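Local coordinates for protein pentafunctional AROM polypeptide (Schizosaccharomyces pombe, PDB 5SWV) that probably carries out five steps of the shikimate pathway, this fragment holding the dehydroquinate dehydratase and shikimate dehydrogenase units that turn dehydroquinate into shikimate, at residues A[236-241]-A[275-279]; A[251-257]-A[280-286]; A[265-269]-A[525-531]; A[352-356]-A[506-511]. All coordinates share one frame; numbering follows the deposited sequence.

Contact 1: residues A[236-241]-A[275-279]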
# COMPACT_ATOMS: atom_id res chain seq x y z
N VAL A 236 9.67 -9.56 -6.77
CA VAL A 236 9.80 -9.14 -5.37
C VAL A 236 10.24 -10.30 -4.49
O VAL A 236 11.10 -10.14 -3.62
CB VAL A 236 8.50 -8.47 -4.83
CG1 VAL A 236 8.48 -8.39 -3.30
CG2 VAL A 236 8.37 -7.07 -5.40
N LYS A 237 9.64 -11.46 -4.71
CA LYS A 237 10.01 -12.66 -3.98
C LYS A 237 11.49 -13.00 -4.15
O LYS A 237 12.21 -13.25 -3.17
CB LYS A 237 9.17 -13.84 -4.44
CG LYS A 237 9.32 -15.03 -3.53
CD LYS A 237 8.56 -16.21 -4.07
CE LYS A 237 8.50 -17.31 -3.03
NZ LYS A 237 8.51 -18.65 -3.68
N GLN A 238 11.92 -13.01 -5.40
CA GLN A 238 13.30 -13.31 -5.73
C GLN A 238 14.23 -12.29 -5.12
O GLN A 238 15.30 -12.64 -4.60
CB GLN A 238 13.49 -13.30 -7.24
CG GLN A 238 12.82 -14.46 -7.97
CD GLN A 238 13.05 -14.38 -9.48
OE1 GLN A 238 12.70 -13.40 -10.15
NE2 GLN A 238 13.67 -15.43 -10.02
N LEU A 239 13.82 -11.03 -5.19
CA LEU A 239 14.65 -9.93 -4.70
C LEU A 239 14.91 -10.06 -3.22
O LEU A 239 16.04 -9.85 -2.79
CB LEU A 239 14.00 -8.57 -4.99
CG LEU A 239 14.80 -7.33 -4.57
CD1 LEU A 239 16.12 -7.20 -5.33
CD2 LEU A 239 13.98 -6.06 -4.78
N ASN A 240 13.88 -10.39 -2.45
CA ASN A 240 14.05 -10.61 -1.01
C ASN A 240 14.87 -11.87 -0.73
O ASN A 240 15.82 -11.85 0.05
CB ASN A 240 12.70 -10.72 -0.32
CG ASN A 240 11.94 -9.40 -0.29
OD1 ASN A 240 12.53 -8.33 -0.15
ND2 ASN A 240 10.61 -9.48 -0.39
N GLU A 241 14.52 -12.96 -1.39
CA GLU A 241 15.29 -14.18 -1.28
C GLU A 241 16.78 -13.96 -1.49
O GLU A 241 17.60 -14.48 -0.74
CB GLU A 241 14.77 -15.20 -2.26
CG GLU A 241 13.51 -15.86 -1.79
CD GLU A 241 12.92 -16.81 -2.82
OE1 GLU A 241 13.25 -16.68 -4.04
OE2 GLU A 241 12.12 -17.70 -2.42
N GLU A 275 6.41 -16.36 3.37
CA GLU A 275 6.58 -17.37 2.34
C GLU A 275 6.28 -16.81 0.96
O GLU A 275 7.01 -17.07 0.03
CB GLU A 275 5.65 -18.53 2.63
CG GLU A 275 5.99 -19.81 1.90
CD GLU A 275 4.80 -20.76 1.76
OE1 GLU A 275 3.78 -20.61 2.50
OE2 GLU A 275 4.89 -21.67 0.90
N LEU A 276 5.20 -16.05 0.84
CA LEU A 276 4.84 -15.38 -0.42
C LEU A 276 5.76 -14.22 -0.82
O LEU A 276 5.78 -13.85 -1.97
CB LEU A 276 3.40 -14.87 -0.36
CG LEU A 276 2.32 -15.97 -0.24
CD1 LEU A 276 1.01 -15.40 0.31
CD2 LEU A 276 2.08 -16.67 -1.58
N LEU A 277 6.50 -13.65 0.12
CA LEU A 277 7.40 -12.53 -0.17
C LEU A 277 8.89 -12.84 -0.09
O LEU A 277 9.72 -11.94 -0.28
CB LEU A 277 7.04 -11.37 0.76
CG LEU A 277 5.87 -10.60 0.17
CD1 LEU A 277 4.77 -10.43 1.17
CD2 LEU A 277 6.36 -9.27 -0.37
N GLY A 278 9.23 -14.10 0.17
CA GLY A 278 10.62 -14.55 0.16
C GLY A 278 11.40 -14.10 1.37
O GLY A 278 12.61 -13.92 1.29
N LEU A 279 10.70 -13.94 2.50
CA LEU A 279 11.30 -13.46 3.73
C LEU A 279 11.59 -14.62 4.69
O LEU A 279 10.89 -15.63 4.68
CB LEU A 279 10.37 -12.44 4.40
CG LEU A 279 10.17 -11.09 3.70
CD1 LEU A 279 9.30 -10.20 4.56
CD2 LEU A 279 11.50 -10.39 3.44

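Contact 2: residues A[251-257]-A[280-286]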
# COMPACT_ATOMS: atom_id res chain seq x y z
N PRO A 251 17.19 -12.34 9.40
CA PRO A 251 16.04 -12.98 10.03
C PRO A 251 15.62 -12.32 11.31
O PRO A 251 16.46 -11.95 12.11
CB PRO A 251 16.54 -14.39 10.36
CG PRO A 251 17.61 -14.64 9.37
CD PRO A 251 18.26 -13.32 9.10
N GLU A 252 14.31 -12.28 11.52
CA GLU A 252 13.71 -11.52 12.60
C GLU A 252 12.61 -12.38 13.22
O GLU A 252 11.93 -13.15 12.52
CB GLU A 252 13.19 -10.17 12.11
CG GLU A 252 14.24 -9.06 12.12
CD GLU A 252 13.87 -7.83 11.28
OE1 GLU A 252 12.75 -7.31 11.41
OE2 GLU A 252 14.71 -7.38 10.47
N LYS A 253 12.48 -12.27 14.54
CA LYS A 253 11.45 -12.97 15.28
C LYS A 253 10.29 -12.03 15.59
O LYS A 253 10.48 -10.97 16.17
CB LYS A 253 12.02 -13.52 16.58
CG LYS A 253 13.17 -14.48 16.38
CD LYS A 253 13.06 -15.68 17.31
CE LYS A 253 14.27 -16.59 17.22
NZ LYS A 253 15.38 -16.06 18.07
N PHE A 254 9.09 -12.43 15.17
CA PHE A 254 7.85 -11.72 15.45
C PHE A 254 6.99 -12.53 16.42
O PHE A 254 7.11 -13.74 16.51
CB PHE A 254 7.09 -11.44 14.15
CG PHE A 254 7.77 -10.43 13.27
CD1 PHE A 254 8.73 -10.83 12.34
CD2 PHE A 254 7.48 -9.08 13.37
CE1 PHE A 254 9.39 -9.89 11.55
CE2 PHE A 254 8.12 -8.14 12.56
CZ PHE A 254 9.07 -8.54 11.66
N PHE A 255 6.12 -11.83 17.15
CA PHE A 255 5.39 -12.43 18.25
C PHE A 255 3.95 -11.91 18.36
O PHE A 255 3.58 -10.94 17.74
CB PHE A 255 6.15 -12.17 19.56
CG PHE A 255 7.50 -12.82 19.62
CD1 PHE A 255 7.64 -14.13 20.04
CD2 PHE A 255 8.63 -12.12 19.23
CE1 PHE A 255 8.89 -14.74 20.08
CE2 PHE A 255 9.89 -12.73 19.27
CZ PHE A 255 10.02 -14.03 19.70
N LEU A 256 3.15 -12.63 19.14
CA LEU A 256 1.82 -12.19 19.56
C LEU A 256 1.78 -12.26 21.08
O LEU A 256 2.05 -13.31 21.64
CB LEU A 256 0.74 -13.10 18.97
CG LEU A 256 -0.72 -12.81 19.38
CD1 LEU A 256 -1.14 -11.40 18.98
CD2 LEU A 256 -1.68 -13.84 18.78
N PHE A 257 1.46 -11.15 21.74
CA PHE A 257 1.28 -11.13 23.17
C PHE A 257 -0.20 -11.07 23.50
O PHE A 257 -0.97 -10.44 22.78
CB PHE A 257 1.95 -9.90 23.75
CG PHE A 257 3.40 -9.75 23.40
CD1 PHE A 257 4.27 -10.83 23.41
CD2 PHE A 257 3.92 -8.48 23.11
CE1 PHE A 257 5.62 -10.66 23.12
CE2 PHE A 257 5.27 -8.31 22.83
CZ PHE A 257 6.11 -9.39 22.82
N PRO A 280 12.61 -14.48 5.55
CA PRO A 280 13.07 -15.59 6.39
C PRO A 280 12.59 -15.52 7.82
O PRO A 280 13.23 -16.08 8.70
CB PRO A 280 14.58 -15.37 6.39
CG PRO A 280 14.69 -13.87 6.47
CD PRO A 280 13.47 -13.29 5.76
N HIS A 281 11.49 -14.82 8.09
CA HIS A 281 11.13 -14.48 9.46
C HIS A 281 10.33 -15.62 10.10
O HIS A 281 9.93 -16.56 9.42
CB HIS A 281 10.34 -13.16 9.49
CG HIS A 281 11.03 -11.98 8.84
ND1 HIS A 281 12.36 -11.67 9.05
CD2 HIS A 281 10.56 -11.03 8.00
CE1 HIS A 281 12.68 -10.59 8.37
NE2 HIS A 281 11.61 -10.18 7.72
N THR A 282 10.14 -15.54 11.41
CA THR A 282 9.20 -16.42 12.11
C THR A 282 8.20 -15.58 12.90
O THR A 282 8.53 -14.46 13.28
CB THR A 282 9.92 -17.37 13.07
OG1 THR A 282 10.76 -16.61 13.95
CG2 THR A 282 10.76 -18.35 12.30
N TYR A 283 7.01 -16.12 13.16
CA TYR A 283 5.99 -15.49 14.03
C TYR A 283 5.43 -16.51 15.00
O TYR A 283 4.99 -17.58 14.59
CB TYR A 283 4.86 -14.90 13.17
CG TYR A 283 3.82 -13.98 13.85
CD1 TYR A 283 2.87 -14.47 14.74
CD2 TYR A 283 3.75 -12.63 13.52
CE1 TYR A 283 1.92 -13.64 15.31
CE2 TYR A 283 2.79 -11.79 14.08
CZ TYR A 283 1.88 -12.29 14.97
OH TYR A 283 0.94 -11.45 15.50
N GLU A 284 5.42 -16.17 16.29
CA GLU A 284 5.05 -17.10 17.37
C GLU A 284 4.10 -16.47 18.39
O GLU A 284 4.35 -15.38 18.90
CB GLU A 284 6.29 -17.55 18.14
CG GLU A 284 7.23 -18.45 17.37
CD GLU A 284 8.68 -18.33 17.82
OE1 GLU A 284 9.23 -19.38 18.21
OE2 GLU A 284 9.26 -17.21 17.77
N ALA A 285 3.05 -17.20 18.74
CA ALA A 285 2.34 -16.93 19.98
C ALA A 285 3.30 -16.99 21.18
O ALA A 285 4.12 -17.90 21.27
CB ALA A 285 1.20 -17.92 20.15
N PHE A 286 3.23 -16.00 22.06
CA PHE A 286 4.02 -15.97 23.28
C PHE A 286 3.11 -15.52 24.43
O PHE A 286 3.12 -14.36 24.86
CB PHE A 286 5.24 -15.06 23.13
CG PHE A 286 6.24 -15.21 24.24
CD1 PHE A 286 7.18 -16.25 24.21
CD2 PHE A 286 6.25 -14.34 25.32
CE1 PHE A 286 8.10 -16.41 25.23
CE2 PHE A 286 7.18 -14.49 26.34
CZ PHE A 286 8.10 -15.53 26.31

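Contact 3: residues A[265-269]-A[525-531]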
# COMPACT_ATOMS: atom_id res chain seq x y z
N ARG A 265 -4.93 -17.38 14.95
CA ARG A 265 -4.46 -17.74 13.62
C ARG A 265 -3.55 -16.67 13.01
O ARG A 265 -3.27 -16.69 11.81
CB ARG A 265 -5.66 -18.00 12.70
CG ARG A 265 -6.57 -19.11 13.22
CD ARG A 265 -7.61 -19.54 12.20
NE ARG A 265 -7.03 -20.42 11.18
CZ ARG A 265 -6.86 -21.75 11.29
NH1 ARG A 265 -7.20 -22.41 12.40
NH2 ARG A 265 -6.32 -22.42 10.27
N SER A 266 -3.07 -15.75 13.85
CA SER A 266 -2.08 -14.77 13.42
C SER A 266 -0.75 -15.39 12.99
O SER A 266 -0.16 -14.93 12.04
CB SER A 266 -1.86 -13.71 14.49
OG SER A 266 -2.92 -12.78 14.44
N PRO A 267 -0.27 -16.43 13.69
CA PRO A 267 0.95 -17.07 13.19
C PRO A 267 0.86 -17.63 11.77
O PRO A 267 1.80 -17.46 11.01
CB PRO A 267 1.22 -18.17 14.22
CG PRO A 267 0.61 -17.63 15.47
CD PRO A 267 -0.65 -16.96 15.01
N ILE A 268 -0.28 -18.22 11.40
CA ILE A 268 -0.46 -18.74 10.04
C ILE A 268 -0.48 -17.58 9.06
O ILE A 268 0.11 -17.66 7.98
CB ILE A 268 -1.76 -19.59 9.84
CG1 ILE A 268 -1.92 -20.62 10.98
CG2 ILE A 268 -1.72 -20.33 8.50
CD1 ILE A 268 -3.06 -21.61 10.80
N LEU A 269 -1.14 -16.49 9.46
CA LEU A 269 -1.28 -15.31 8.60
C LEU A 269 0.07 -14.73 8.24
O LEU A 269 0.39 -14.57 7.05
CB LEU A 269 -2.24 -14.28 9.22
CG LEU A 269 -2.11 -12.75 9.11
CD1 LEU A 269 -1.85 -12.14 7.74
CD2 LEU A 269 -3.41 -12.15 9.66
N VAL A 525 -3.39 -15.22 1.52
CA VAL A 525 -3.18 -15.20 2.96
C VAL A 525 -4.48 -15.55 3.68
O VAL A 525 -4.47 -16.24 4.69
CB VAL A 525 -2.66 -13.84 3.44
CG1 VAL A 525 -2.52 -13.83 4.95
CG2 VAL A 525 -1.30 -13.54 2.83
N TYR A 526 -5.60 -15.06 3.15
CA TYR A 526 -6.93 -15.38 3.66
C TYR A 526 -7.25 -16.87 3.48
O TYR A 526 -7.79 -17.50 4.39
CB TYR A 526 -7.97 -14.46 2.99
CG TYR A 526 -9.40 -14.68 3.42
CD1 TYR A 526 -10.20 -15.66 2.82
CD2 TYR A 526 -9.97 -13.90 4.42
CE1 TYR A 526 -11.50 -15.89 3.22
CE2 TYR A 526 -11.28 -14.11 4.83
CZ TYR A 526 -12.04 -15.10 4.22
OH TYR A 526 -13.33 -15.31 4.61
N GLN A 527 -6.89 -17.45 2.33
CA GLN A 527 -7.17 -18.89 2.07
C GLN A 527 -6.54 -19.85 3.07
O GLN A 527 -7.13 -20.90 3.35
CB GLN A 527 -6.78 -19.31 0.63
CG GLN A 527 -7.72 -18.83 -0.48
CD GLN A 527 -9.22 -19.01 -0.14
OE1 GLN A 527 -9.63 -20.06 0.35
NE2 GLN A 527 -10.03 -17.97 -0.40
N LYS A 528 -5.37 -19.49 3.60
CA LYS A 528 -4.66 -20.29 4.61
C LYS A 528 -5.12 -20.01 6.04
O LYS A 528 -5.10 -20.91 6.89
CB LYS A 528 -3.14 -20.13 4.45
CG LYS A 528 -2.61 -20.81 3.18
CD LYS A 528 -1.08 -20.97 3.12
CE LYS A 528 -0.51 -21.90 4.19
NZ LYS A 528 -1.16 -23.24 4.18
N VAL A 529 -5.55 -18.79 6.32
CA VAL A 529 -6.18 -18.49 7.60
C VAL A 529 -7.48 -19.30 7.76
O VAL A 529 -7.68 -19.91 8.80
CB VAL A 529 -6.41 -16.97 7.80
CG1 VAL A 529 -7.28 -16.69 9.02
CG2 VAL A 529 -5.08 -16.25 7.98
N ILE A 530 -8.34 -19.33 6.74
CA ILE A 530 -9.64 -20.03 6.88
C ILE A 530 -9.56 -21.56 6.92
O ILE A 530 -10.41 -22.18 7.56
CB ILE A 530 -10.71 -19.58 5.85
CG1 ILE A 530 -10.39 -20.02 4.42
CG2 ILE A 530 -10.91 -18.07 5.92
CD1 ILE A 530 -11.55 -19.80 3.47
N GLU A 531 -8.56 -22.13 6.24
CA GLU A 531 -8.31 -23.60 6.22
C GLU A 531 -8.57 -24.36 7.52
O GLU A 531 -9.07 -25.49 7.50
CB GLU A 531 -6.86 -23.90 5.80
CG GLU A 531 -6.68 -24.14 4.31
CD GLU A 531 -5.28 -24.60 3.96
OE1 GLU A 531 -4.74 -25.43 4.72
OE2 GLU A 531 -4.73 -24.15 2.93
OXT GLU A 531 -8.28 -23.88 8.61

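Contact 4: residues A[352-356]-A[506-511]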
# COMPACT_ATOMS: atom_id res chain seq x y z
N THR A 352 -3.53 -0.99 14.41
CA THR A 352 -4.12 -1.27 13.11
C THR A 352 -5.55 -1.78 13.17
O THR A 352 -6.11 -2.11 12.13
CB THR A 352 -3.31 -2.33 12.36
OG1 THR A 352 -3.23 -3.49 13.17
CG2 THR A 352 -1.93 -1.83 12.04
N ASP A 353 -6.17 -1.84 14.35
CA ASP A 353 -7.55 -2.33 14.44
C ASP A 353 -8.49 -1.60 13.46
O ASP A 353 -9.23 -2.24 12.72
CB ASP A 353 -8.08 -2.26 15.89
CG ASP A 353 -7.44 -3.33 16.82
OD1 ASP A 353 -6.95 -4.39 16.32
OD2 ASP A 353 -7.44 -3.12 18.05
N TRP A 354 -8.41 -0.28 13.42
CA TRP A 354 -9.19 0.51 12.46
C TRP A 354 -8.94 0.16 10.98
O TRP A 354 -9.84 0.26 10.15
CB TRP A 354 -8.98 2.02 12.67
CG TRP A 354 -7.67 2.55 12.21
CD1 TRP A 354 -6.49 2.50 12.87
CD2 TRP A 354 -7.42 3.23 10.97
NE1 TRP A 354 -5.50 3.10 12.12
CE2 TRP A 354 -6.05 3.57 10.96
CE3 TRP A 354 -8.22 3.59 9.88
CZ2 TRP A 354 -5.45 4.26 9.91
CZ3 TRP A 354 -7.64 4.28 8.83
CH2 TRP A 354 -6.26 4.61 8.85
N ARG A 355 -7.71 -0.24 10.66
CA ARG A 355 -7.34 -0.58 9.29
C ARG A 355 -8.15 -1.77 8.78
O ARG A 355 -8.48 -1.83 7.60
CB ARG A 355 -5.84 -0.87 9.19
CG ARG A 355 -4.95 0.33 9.50
CD ARG A 355 -5.00 1.40 8.41
NE ARG A 355 -4.64 0.75 7.17
CZ ARG A 355 -3.40 0.45 6.82
NH1 ARG A 355 -2.35 0.82 7.55
NH2 ARG A 355 -3.20 -0.20 5.70
N GLY A 356 -8.48 -2.70 9.67
CA GLY A 356 -9.37 -3.80 9.33
C GLY A 356 -10.69 -3.31 8.74
O GLY A 356 -11.23 -3.94 7.82
N ARG A 506 -6.96 -8.25 7.36
CA ARG A 506 -6.39 -6.97 6.92
C ARG A 506 -5.70 -6.17 8.03
O ARG A 506 -4.81 -5.38 7.73
CB ARG A 506 -7.44 -6.15 6.18
CG ARG A 506 -7.97 -6.82 4.91
CD ARG A 506 -8.74 -5.86 4.01
NE ARG A 506 -9.48 -6.50 2.90
CZ ARG A 506 -8.98 -6.80 1.70
NH1 ARG A 506 -7.71 -6.59 1.37
NH2 ARG A 506 -9.78 -7.35 0.79
N GLN A 507 -6.09 -6.37 9.30
CA GLN A 507 -5.35 -5.78 10.46
C GLN A 507 -3.95 -6.30 10.54
O GLN A 507 -3.01 -5.53 10.70
CB GLN A 507 -5.99 -6.13 11.81
CG GLN A 507 -7.28 -5.41 12.08
CD GLN A 507 -8.03 -5.99 13.26
OE1 GLN A 507 -7.45 -6.78 14.04
NE2 GLN A 507 -9.31 -5.61 13.42
N GLY A 508 -3.85 -7.63 10.47
CA GLY A 508 -2.57 -8.32 10.41
C GLY A 508 -1.72 -7.87 9.24
O GLY A 508 -0.53 -7.66 9.41
N LEU A 509 -2.32 -7.72 8.06
CA LEU A 509 -1.57 -7.30 6.87
C LEU A 509 -1.02 -5.88 6.99
O LEU A 509 0.11 -5.61 6.61
CB LEU A 509 -2.41 -7.47 5.60
CG LEU A 509 -2.73 -8.93 5.22
CD1 LEU A 509 -3.79 -9.00 4.13
CD2 LEU A 509 -1.49 -9.67 4.77
N ALA A 510 -1.82 -4.99 7.55
CA ALA A 510 -1.35 -3.65 7.89
C ALA A 510 -0.16 -3.67 8.87
O ALA A 510 0.80 -2.91 8.71
CB ALA A 510 -2.49 -2.84 8.49
N SER A 511 -0.22 -4.54 9.87
CA SER A 511 0.88 -4.67 10.82
C SER A 511 2.12 -5.16 10.09
O SER A 511 3.22 -4.62 10.29
CB SER A 511 0.51 -5.62 11.94
OG SER A 511 -0.57 -5.12 12.70
O HOH W 1 -0.05 -0.68 6.95

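Contact 1: residues A[236-241]-A[275-279]
The aliphatic chain of Lys237 lies over the last turn of the helix that ends near Leu277. Its CG rests 3.8 Å from Gly278 N, and farther out its CE comes to 3.4 Å from Glu275 O. CG stands anti to the backbone N of Lys237 (chi1 -169°), which carries the chain along the helix end; at its tip Lys237 NZ keeps a long salt bridge, 3.9 Å, with Glu241 OE2 of the same helix. The hydrogen bond across the contact runs from side chain to backbone: Asn240 ND2 donates to Leu277 O at 2.6 Å. The amide of Asn240 meets the carbonyl nearly straight, with an angle of 163° at the hydrogen. The acceptor lies in the amide plane and the donor in the carbonyl plane. Gly278 follows with positive phi (75°), turning the chain out of the helix, and its CA sits 4.6 Å from Lys237 CA. The CG of Glu241 flanks the same glycine. Apolar contacts bound the polar centre: Val236 and Leu277 run side by side with CG1 against CD2 at 3.7 Å, while Leu279 CD2 comes up to the Asn240 amide carbon. The contact joins the dehydroquinase unit, a TIM barrel, to the substrate-binding unit of shikimate dehydrogenase. Helix 236-245 leans on strand 218-220 of the barrel through Val236, whereas Leu277 and Leu279 pack against Phe512 of helix 500-516 and Leu276 against helix 522-530.

Contact 2: residues A[251-257]-A[280-286]
Glu252 and Thr282 begin a ladder of backbone hydrogen bonds in which strands 253-257 and 282-285 run parallel, their axes 4.5 Å apart and crossing at -22°. Thr282 N donates to Glu252 O, and Phe254 N to Thr282 O at 2.8 Å. The ladder goes on with Glu284 N to Phe254 O, Leu256 N to Glu284 O and Phe286 N to Leu256 O, each 3.0 Å long. Two CA-H...O contacts fill in between, Tyr283 CA to Phe254 O and Phe255 CA to Glu284 O. A weak bond, 3.2 Å from Glu252 N to His281 ND1, lies before the strands proper. This pairing closes a beta-alpha-beta unit, with helix 266-277 as its crossover, in the substrate-binding domain of shikimate dehydrogenase; strand 282-285 forms one edge of the mixed sheet. Aromatic contacts dominate on the face bearing Phe254, Leu256 and Tyr283. Phe254 turns its edge to a face of His281 in a T-shaped pair, centroids 5.4 Å apart and planes at 65°, while Pro280 CD lies over the opposite imidazole face. With CG anti to the backbone N (chi1 -170°), the Tyr283 ring leans across the neighbouring strand, where Phe254 CB meets CD2 at 3.6 Å and Leu256 CB approaches CE1. Its hydroxyl is hydrogen-bonded to Asn307 of strand 303-308, on the far side of strand 253-257. On the other face, Phe255 and Glu284 run side by side, ring and carboxylate moderately inclined, and Phe286 CB adds to the packing on Phe255 CD1. Lys253 lies beside Thr282 but sends its ammonium group to a salt bridge with Asp302.

Contact 3: residues A[265-269]-A[525-531]
Leu269 packs against two valines set one turn apart on the closing helix of the chain, and this is the tight half of the contact. Its CB meets Val529 CG2 at 3.7 Å, while farther out its CD1 reaches Val525 CG1, the two side chains crossing at a slant. On both valines CG1 stands anti to the backbone N (chi1 170° in Val529); the remaining methyl of Val529, CG2, is the one set against Leu269. All three residues are buried, and the nearest backbone approach falls here, 5.9 Å between Leu269 CA and Val529 CA. Away from these three residues the fit slackens. Ile268 touches mainly through CG2, 3.8 Å from Lys528 O. Toward the solvent side, Arg265, the N-cap residue of its helix, extends along the end of the other helix and bends at chi3. Its NE lies close to Val529 O in a weak bond whose short length makes its detail doubtful. The salt bridge from Arg265 NH2 to Glu531 OXT, 3.0 Å, is one of charge alone, since the oxygen stands well out of the guanidinium plane. Glu531 ends the chain, and its side-chain OE2 keeps a long salt bridge, 3.9 Å, with Lys528 NZ, completing a charged network on this side. Leu269 also meets Leu509, and Ser266 and Pro267 touch Tyr283, so helix 266-277 starts among helix 522-530, helix 500-516 and strand 282-285.

Contact 4: residues A[352-356]-A[506-511]
Thr352 OG1 lies at 3.2 Å from both Gln507 O and Ser511 OG, atoms one helical turn apart; either could accept its single proton. The hydroxyl takes the position between backbone N and carbonyl carbon (chi1 57°), leaving the methyl CG2 to pack 3.7 Å from Ala510 CB. That same Ala510 CB sits over one face of the Arg355 guanidinium, 3.8 Å from NH1, offset toward its rim. Beside it a water bridges the helices, accepting from Arg355 NH1 at 2.8 Å and donating to Ala510 O. Gln507 supplies the remaining large surface: its extended chain passes the start of the other helix, CG 3.8 Å from Gly356 CA, and its amide lies across the Asp353 carboxylate with the planes 55° apart. There OD1 and OE1 are both acceptors and do not bond. A second shell sets these groups in place. Asp353 OD2 forms a salt bridge with Lys313, Arg355 NE one with Asp359, and Ser511 OG bonds to Thr335 OG1, while Asn334 OD1 receives Thr352 N. In shikimate dehydrogenases an Asn-Thr-Asp sequence like that at 351-353 borders the shikimate pocket, and a similar setting is probable here. Helix 353-364 thus starts, just beyond strand 345-350, against the middle of helix 500-516, with Arg506, salt-bridged to Glu502 of its own helix, touching Asp359 and Thr360, and Trp354 turned away onto helix 382-393.

How the contacts relate
From the N terminus, contact 1 opens on helix 236-245 at the end of the barrel, contact 2 on strand 253-257 and contact 3 at the start of helix 266-277. Contact 1 then closes at the other end of that helix and contact 2 on strand 282-285, so contacts 1, 2 and 3 all cross one another. Much later, 352-356 opens contact 4, which helix 500-516 closes before helix 522-530 closes contact 3; contact 4 is therefore nested within contact 3. Ala285 of contact 2 packs on Pro267 of contact 3, whose Leu269 lies on Gly508 of contact 4. Together they join the dehydroquinase barrel, the substrate-binding sheet and the C-terminal helices.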